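Long-range contacts in catalase-3 (PDB 3EJ6), which breaks hydrogen peroxide down to dioxygen and water with a heme cofactor, probably protecting the cell from its toxic effects: residues 451-456 / 516-521; 457-462 / 527-532. All coordinates share one frame; numbering follows the deposited sequence.

Contact 1 (451-456 / 516-521); sequences PRLFFN and YYHNNV. With NAG (2-acetamido-2-deoxy-beta-D-glucopyranose), chain E.
Arg-452 meets His-518 first with its aliphatic part and then with its guanidinium, where the loop between helix 495-505 and strand 539-543 lies on helix 449-456 of the catalase-related region, at the surface. Its CB lies 3.6 Å from NE2 of His-518, and CG sits over one face of the imidazole, toward the rim, in a CH-pi contact 4.0 Å from the centroid. The side chain bends at chi2 (61°), which turns its end toward the C-terminal end of the helix, where NE of Arg-452 donates to OD1 of Asn-456 (3.1 Å). The carbonyl O of His-518 stands over the centre of the guanidinium face, 3.3 Å from CZ of Arg-452, without a hydrogen bond. At the tip, NH1 comes within 3.5 Å of CD2 of Tyr-517, whose ring plane is turned 66° from the guanidinium; NH1 also bonds weakly to Ile-493 O. NH2 of Arg-452 lies 3.7 Å from ND2 of Asn-519, side by side, guanidinium and amide planes 70° apart.

Asn-456 works in two directions: OD1 receives the arginine, while ND2 donates 2.9 Å to His-518 O, above the carbonyl plane, and more weakly to Asn-520 O. His-518 is held at NE2 by Thr-449 O and at ND1 by Asn-520 N. Leu-453 packs CD1 on Asn-520. One helix amide thus satisfies loop carbonyls, and Asn-520 carries its N-linked sugar away from there.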
loop_
_atom_site.group_PDB
_atom_site.type_symbol
_atom_site.label_atom_id
_atom_site.label_comp_id
_atom_site.label_asym_id
_atom_site.label_seq_id
_atom_site.Cartn_x
_atom_site.Cartn_y
_atom_site.Cartn_z
ATOM N N PRO A 451 -6.418 -1.847 43.616
ATOM C CA PRO A 451 -5.357 -2.861 43.633
ATOM C C PRO A 451 -5.285 -3.649 44.943
ATOM O O PRO A 451 -5.140 -4.873 44.921
ATOM C CB PRO A 451 -4.083 -2.035 43.450
ATOM C CG PRO A 451 -4.511 -0.850 42.695
ATOM C CD PRO A 451 -5.930 -0.559 43.090
ATOM N N ARG A 452 -5.383 -2.941 46.066
ATOM C CA ARG A 452 -5.421 -3.574 47.387
ATOM C C ARG A 452 -6.707 -4.382 47.576
ATOM O O ARG A 452 -6.681 -5.472 48.150
ATOM C CB ARG A 452 -5.284 -2.521 48.496
ATOM C CG ARG A 452 -5.349 -3.071 49.926
ATOM C CD ARG A 452 -4.227 -4.059 50.218
ATOM N NE ARG A 452 -4.272 -4.562 51.592
ATOM C CZ ARG A 452 -3.866 -3.896 52.671
ATOM N NH1 ARG A 452 -3.375 -2.665 52.572
ATOM N NH2 ARG A 452 -3.957 -4.468 53.868
ATOM N N LEU A 453 -7.825 -3.837 47.097
ATOM C CA LEU A 453 -9.122 -4.526 47.144
ATOM C C LEU A 453 -9.082 -5.858 46.394
ATOM O O LEU A 453 -9.677 -6.844 46.836
ATOM C CB LEU A 453 -10.229 -3.633 46.567
ATOM C CG LEU A 453 -11.671 -4.146 46.658
ATOM C CD1 LEU A 453 -12.099 -4.330 48.106
ATOM C CD2 LEU A 453 -12.614 -3.192 45.942
ATOM N N PHE A 454 -8.382 -5.878 45.261
ATOM C CA PHE A 454 -8.202 -7.102 44.480
ATOM C C PHE A 454 -7.331 -8.112 45.227
ATOM O O PHE A 454 -7.662 -9.297 45.290
ATOM C CB PHE A 454 -7.583 -6.787 43.115
ATOM C CG PHE A 454 -7.163 -8.010 42.343
ATOM C CD1 PHE A 454 -8.112 -8.828 41.742
ATOM C CD2 PHE A 454 -5.822 -8.350 42.226
ATOM C CE1 PHE A 454 -7.730 -9.960 41.032
ATOM C CE2 PHE A 454 -5.432 -9.481 41.519
ATOM C CZ PHE A 454 -6.388 -10.286 40.920
ATOM N N PHE A 455 -6.220 -7.635 45.784
ATOM C CA PHE A 455 -5.294 -8.485 46.543
ATOM C C PHE A 455 -5.940 -9.062 47.807
ATOM O O PHE A 455 -5.669 -10.205 48.178
ATOM C CB PHE A 455 -4.030 -7.704 46.916
ATOM C CG PHE A 455 -2.954 -8.553 47.539
ATOM C CD1 PHE A 455 -2.087 -9.293 46.745
ATOM C CD2 PHE A 455 -2.808 -8.611 48.920
ATOM C CE1 PHE A 455 -1.093 -10.078 47.316
ATOM C CE2 PHE A 455 -1.816 -9.392 49.499
ATOM C CZ PHE A 455 -0.957 -10.127 48.696
ATOM N N ASN A 456 -6.782 -8.265 48.461
ATOM C CA ASN A 456 -7.520 -8.714 49.648
ATOM C C ASN A 456 -8.523 -9.823 49.339
ATOM O O ASN A 456 -8.763 -10.701 50.170
ATOM C CB ASN A 456 -8.261 -7.539 50.297
ATOM C CG ASN A 456 -7.340 -6.614 51.069
ATOM O OD1 ASN A 456 -6.207 -6.972 51.389
ATOM N ND2 ASN A 456 -7.829 -5.420 51.382
ATOM N N TYR A 516 -3.467 4.450 51.899
ATOM C CA TYR A 516 -4.388 3.720 51.030
ATOM C C TYR A 516 -4.637 2.269 51.462
ATOM O O TYR A 516 -5.186 1.476 50.693
ATOM C CB TYR A 516 -3.845 3.753 49.597
ATOM C CG TYR A 516 -3.877 5.131 48.973
ATOM C CD1 TYR A 516 -2.706 5.858 48.765
ATOM C CD2 TYR A 516 -5.084 5.709 48.596
ATOM C CE1 TYR A 516 -2.741 7.125 48.191
ATOM C CE2 TYR A 516 -5.129 6.972 48.024
ATOM C CZ TYR A 516 -3.956 7.675 47.824
ATOM O OH TYR A 516 -3.998 8.928 47.256
ATOM N N TYR A 517 -4.251 1.927 52.690
ATOM C CA TYR A 517 -4.453 0.578 53.214
ATOM C C TYR A 517 -5.894 0.381 53.676
ATOM O O TYR A 517 -6.511 1.294 54.230
ATOM C CB TYR A 517 -3.511 0.290 54.389
ATOM C CG TYR A 517 -2.024 0.323 54.077
ATOM C CD1 TYR A 517 -1.091 0.404 55.107
ATOM C CD2 TYR A 517 -1.547 0.278 52.764
ATOM C CE1 TYR A 517 0.271 0.438 54.847
ATOM C CE2 TYR A 517 -0.186 0.313 52.495
ATOM C CZ TYR A 517 0.718 0.393 53.540
ATOM O OH TYR A 517 2.069 0.428 53.284
ATOM N N HIS A 518 -6.414 -0.821 53.450
ATOM C CA HIS A 518 -7.756 -1.197 53.901
ATOM C C HIS A 518 -7.928 -2.717 53.889
ATOM O O HIS A 518 -7.078 -3.442 53.368
ATOM C CB HIS A 518 -8.834 -0.531 53.039
ATOM C CG HIS A 518 -8.833 -0.980 51.611
ATOM N ND1 HIS A 518 -9.591 -2.040 51.166
ATOM C CD2 HIS A 518 -8.173 -0.507 50.527
ATOM C CE1 HIS A 518 -9.395 -2.206 49.869
ATOM N NE2 HIS A 518 -8.539 -1.288 49.457
ATOM N N ASN A 519 -9.032 -3.185 54.469
ATOM C CA ASN A 519 -9.322 -4.622 54.572
ATOM C C ASN A 519 -10.630 -5.055 53.893
ATOM O O ASN A 519 -11.121 -6.161 54.134
ATOM C CB ASN A 519 -9.342 -5.042 56.047
ATOM C CG ASN A 519 -8.044 -4.720 56.771
ATOM O OD1 ASN A 519 -8.057 -4.286 57.922
ATOM N ND2 ASN A 519 -6.917 -4.934 56.098
ATOM N N ASN A 520 -11.187 -4.189 53.048
ATOM C CA ASN A 520 -12.399 -4.514 52.287
ATOM C C ASN A 520 -12.175 -5.650 51.284
ATOM O O ASN A 520 -11.078 -5.812 50.749
ATOM C CB ASN A 520 -12.936 -3.276 51.554
ATOM C CG ASN A 520 -13.781 -2.381 52.449
ATOM O OD1 ASN A 520 -13.643 -2.391 53.675
ATOM N ND2 ASN A 520 -14.677 -1.609 51.830
ATOM N N VAL A 521 -13.232 -6.425 51.045
ATOM C CA VAL A 521 -13.183 -7.593 50.160
ATOM C C VAL A 521 -14.406 -7.620 49.237
ATOM O O VAL A 521 -15.490 -7.171 49.616
ATOM C CB VAL A 521 -13.138 -8.909 50.974
ATOM C CG1 VAL A 521 -12.980 -10.112 50.053
ATOM C CG2 VAL A 521 -12.007 -8.873 51.993
HETATM C C1 NAG E . -14.648 -0.233 52.271
HETATM C C2 NAG E . -15.772 0.544 52.954
HETATM C C3 NAG E . -15.581 2.054 52.822
HETATM C C4 NAG E . -14.135 2.468 53.073
HETATM C C5 NAG E . -13.164 1.584 52.295
HETATM C C6 NAG E . -11.709 1.957 52.567
HETATM C C7 NAG E . -17.725 -0.904 52.842
HETATM C C8 NAG E . -18.519 -0.714 54.100
HETATM N N2 NAG E . -17.057 0.158 52.395
HETATM O O3 NAG E . -16.420 2.717 53.742
HETATM O O4 NAG E . -13.969 3.817 52.695
HETATM O O5 NAG E . -13.380 0.242 52.678
HETATM O O6 NAG E . -11.107 2.424 51.381
HETATM O O7 NAG E . -17.710 -1.994 52.273
#

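Contact 2 (457-462 / 527-532); sequences SLTPVE and IFNESL
Glu-462 sets CG anti to its carbonyl carbon (chi1 -81°) and runs extended beyond CG, carrying its carboxylate from the first turn of helix 460-474 across to the backbone of Ile-527 and Phe-528. Thr-459 holds OG1 between its backbone N and carbonyl carbon (chi1 62°), a rotamer that turns the hydroxyl toward this helix start and CG2 toward Asn-529. The two oxygens of the carboxylate then divide the work. OE2 faces the loop and accepts two amides, Ile-527 N at 2.8 Å, nearly along the C-O bond, and Phe-528 N at 2.9 Å, from well above the carboxylate plane.

OE1 faces its own segment, taking the backbone N of Thr-459 at 3.0 Å and the OG1 hydroxyl of the same residue at 2.7 Å. Both arrive on its anti side, from opposite faces of the plane. In return, Glu-462 N donates weakly to Thr-459 OG1, so that N-cap and third helical residue form a capping box. The box belongs to the start of a helix in the catalase-related region, and here its glutamate serves twice, capping the N-terminus of the helix and gripping the long loop that leads on to strand 539-543 of the C-terminal domain.

With four donors on two oxygens, the carboxylate is fixed in rotation as well as position, and this setting would probably favour its ionised form. Phe-528 turns its ring edge to OE2, which lies near the ring plane 3.5 Å from CD1; ring and carboxylate planes are 84° apart, and the aliphatic CG of Glu-462 packs on the same CD1. Farther out, CG2 of Thr-459 rests 4.0 Å from CB of Asn-529.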
loop_
_atom_site.group_PDB
_atom_site.type_symbol
_atom_site.label_atom_id
_atom_site.label_comp_id
_atom_site.label_asym_id
_atom_site.label_seq_id
_atom_site.Cartn_x
_atom_site.Cartn_y
_atom_site.Cartn_z
ATOM N N SER A 457 -9.093 -9.779 48.139
ATOM C CA SER A 457 -10.158 -10.698 47.735
ATOM C C SER A 457 -9.653 -12.026 47.151
ATOM O O SER A 457 -10.451 -12.834 46.668
ATOM C CB SER A 457 -11.073 -9.996 46.732
ATOM O OG SER A 457 -11.679 -8.854 47.314
ATOM N N LEU A 458 -8.340 -12.249 47.198
ATOM C CA LEU A 458 -7.741 -13.515 46.764
ATOM C C LEU A 458 -7.453 -14.417 47.961
ATOM O O LEU A 458 -7.375 -13.952 49.099
ATOM C CB LEU A 458 -6.444 -13.263 45.988
ATOM C CG LEU A 458 -6.588 -12.591 44.621
ATOM C CD1 LEU A 458 -5.229 -12.160 44.090
ATOM C CD2 LEU A 458 -7.286 -13.515 43.633
ATOM N N THR A 459 -7.292 -15.710 47.688
ATOM C CA THR A 459 -6.969 -16.694 48.725
ATOM C C THR A 459 -5.480 -16.615 49.083
ATOM O O THR A 459 -4.678 -16.141 48.276
ATOM C CB THR A 459 -7.315 -18.128 48.267
ATOM O OG1 THR A 459 -6.539 -18.472 47.113
ATOM C CG2 THR A 459 -8.796 -18.241 47.932
ATOM N N PRO A 460 -5.104 -17.071 50.297
ATOM C CA PRO A 460 -3.706 -17.063 50.751
ATOM C C PRO A 460 -2.687 -17.555 49.719
ATOM O O PRO A 460 -1.631 -16.942 49.558
ATOM C CB PRO A 460 -3.731 -18.008 51.954
ATOM C CG PRO A 460 -5.094 -17.873 52.501
ATOM C CD PRO A 460 -6.006 -17.606 51.336
ATOM N N VAL A 461 -3.010 -18.649 49.033
ATOM C CA VAL A 461 -2.114 -19.230 48.024
ATOM C C VAL A 461 -2.128 -18.422 46.722
ATOM O O VAL A 461 -1.101 -18.292 46.055
ATOM C CB VAL A 461 -2.474 -20.699 47.714
ATOM C CG1 VAL A 461 -1.457 -21.304 46.753
ATOM C CG2 VAL A 461 -2.544 -21.517 48.995
ATOM N N GLU A 462 -3.295 -17.892 46.363
ATOM C CA GLU A 462 -3.421 -17.000 45.203
ATOM C C GLU A 462 -2.615 -15.717 45.397
ATOM O O GLU A 462 -1.997 -15.213 44.457
ATOM C CB GLU A 462 -4.887 -16.652 44.934
ATOM C CG GLU A 462 -5.647 -17.725 44.177
ATOM C CD GLU A 462 -7.128 -17.418 44.053
ATOM O OE1 GLU A 462 -7.775 -17.172 45.092
ATOM O OE2 GLU A 462 -7.649 -17.429 42.919
ATOM N N ILE A 527 -9.852 -17.118 41.161
ATOM C CA ILE A 527 -9.998 -18.223 40.206
ATOM C C ILE A 527 -9.939 -19.580 40.907
ATOM O O ILE A 527 -10.808 -20.431 40.710
ATOM C CB ILE A 527 -8.890 -18.193 39.133
ATOM C CG1 ILE A 527 -8.962 -16.899 38.321
ATOM C CG2 ILE A 527 -9.009 -19.399 38.206
ATOM C CD1 ILE A 527 -7.945 -16.829 37.200
ATOM N N PHE A 528 -8.907 -19.766 41.727
ATOM C CA PHE A 528 -8.631 -21.052 42.374
ATOM C C PHE A 528 -9.568 -21.367 43.550
ATOM O O PHE A 528 -9.539 -22.477 44.083
ATOM C CB PHE A 528 -7.176 -21.096 42.858
ATOM C CG PHE A 528 -6.159 -21.017 41.748
ATOM C CD1 PHE A 528 -5.734 -19.787 41.260
ATOM C CD2 PHE A 528 -5.616 -22.173 41.200
ATOM C CE1 PHE A 528 -4.795 -19.709 40.239
ATOM C CE2 PHE A 528 -4.674 -22.101 40.180
ATOM C CZ PHE A 528 -4.264 -20.868 39.700
ATOM N N ASN A 529 -10.388 -20.395 43.948
ATOM C CA ASN A 529 -11.307 -20.563 45.076
ATOM C C ASN A 529 -12.477 -21.492 44.748
ATOM O O ASN A 529 -12.793 -22.397 45.523
ATOM C CB ASN A 529 -11.838 -19.197 45.533
ATOM C CG ASN A 529 -12.543 -19.255 46.882
ATOM O OD1 ASN A 529 -12.313 -20.161 47.685
ATOM N ND2 ASN A 529 -13.404 -18.277 47.138
ATOM N N GLU A 530 -13.111 -21.261 43.601
ATOM C CA GLU A 530 -14.281 -22.039 43.180
ATOM C C GLU A 530 -13.892 -23.348 42.496
ATOM O O GLU A 530 -12.771 -23.499 42.006
ATOM C CB GLU A 530 -15.158 -21.223 42.228
ATOM C CG GLU A 530 -15.731 -19.951 42.835
ATOM C CD GLU A 530 -16.794 -19.308 41.958
ATOM O OE1 GLU A 530 -16.658 -18.107 41.638
ATOM O OE2 GLU A 530 -17.762 -20.003 41.582
ATOM N N SER A 531 -14.838 -24.284 42.472
ATOM C CA SER A 531 -14.685 -25.549 41.756
ATOM C C SER A 531 -15.294 -25.443 40.358
ATOM O O SER A 531 -16.192 -24.633 40.125
ATOM C CB SER A 531 -15.364 -26.683 42.526
ATOM O OG SER A 531 -14.783 -26.847 43.808
ATOM N N LEU A 532 -14.800 -26.269 39.437
ATOM C CA LEU A 532 -15.300 -26.281 38.061
ATOM C C LEU A 532 -16.676 -26.953 38.004
ATOM O O LEU A 532 -16.878 -27.996 38.627
ATOM C CB LEU A 532 -14.328 -27.020 37.137
ATOM C CG LEU A 532 -12.902 -26.465 37.050
ATOM C CD1 LEU A 532 -12.039 -27.362 36.175
ATOM C CD2 LEU A 532 -12.897 -25.037 36.523
#

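Helices 449-456 and 460-474 follow one another in the chain, and the loop between helix 495-505 and strand 539-543 returns past both. Along the sequence the segments alternate: 451-456, 457-462, 516-521, then 527-532, so the loop passes the helices in the order in which the helices occur along the chain. The centres of contacts 1 and 2 lie about 16 Å apart on the same side of the chain's centre, joined where Val-521 CG1 packs 3.3 Å from Ser-457 OG. Contact 1 is at the surface and contact 2 is partly buried. Together they lay the connection to the C-terminal domain along the catalase-related helical region, away from the heme pocket.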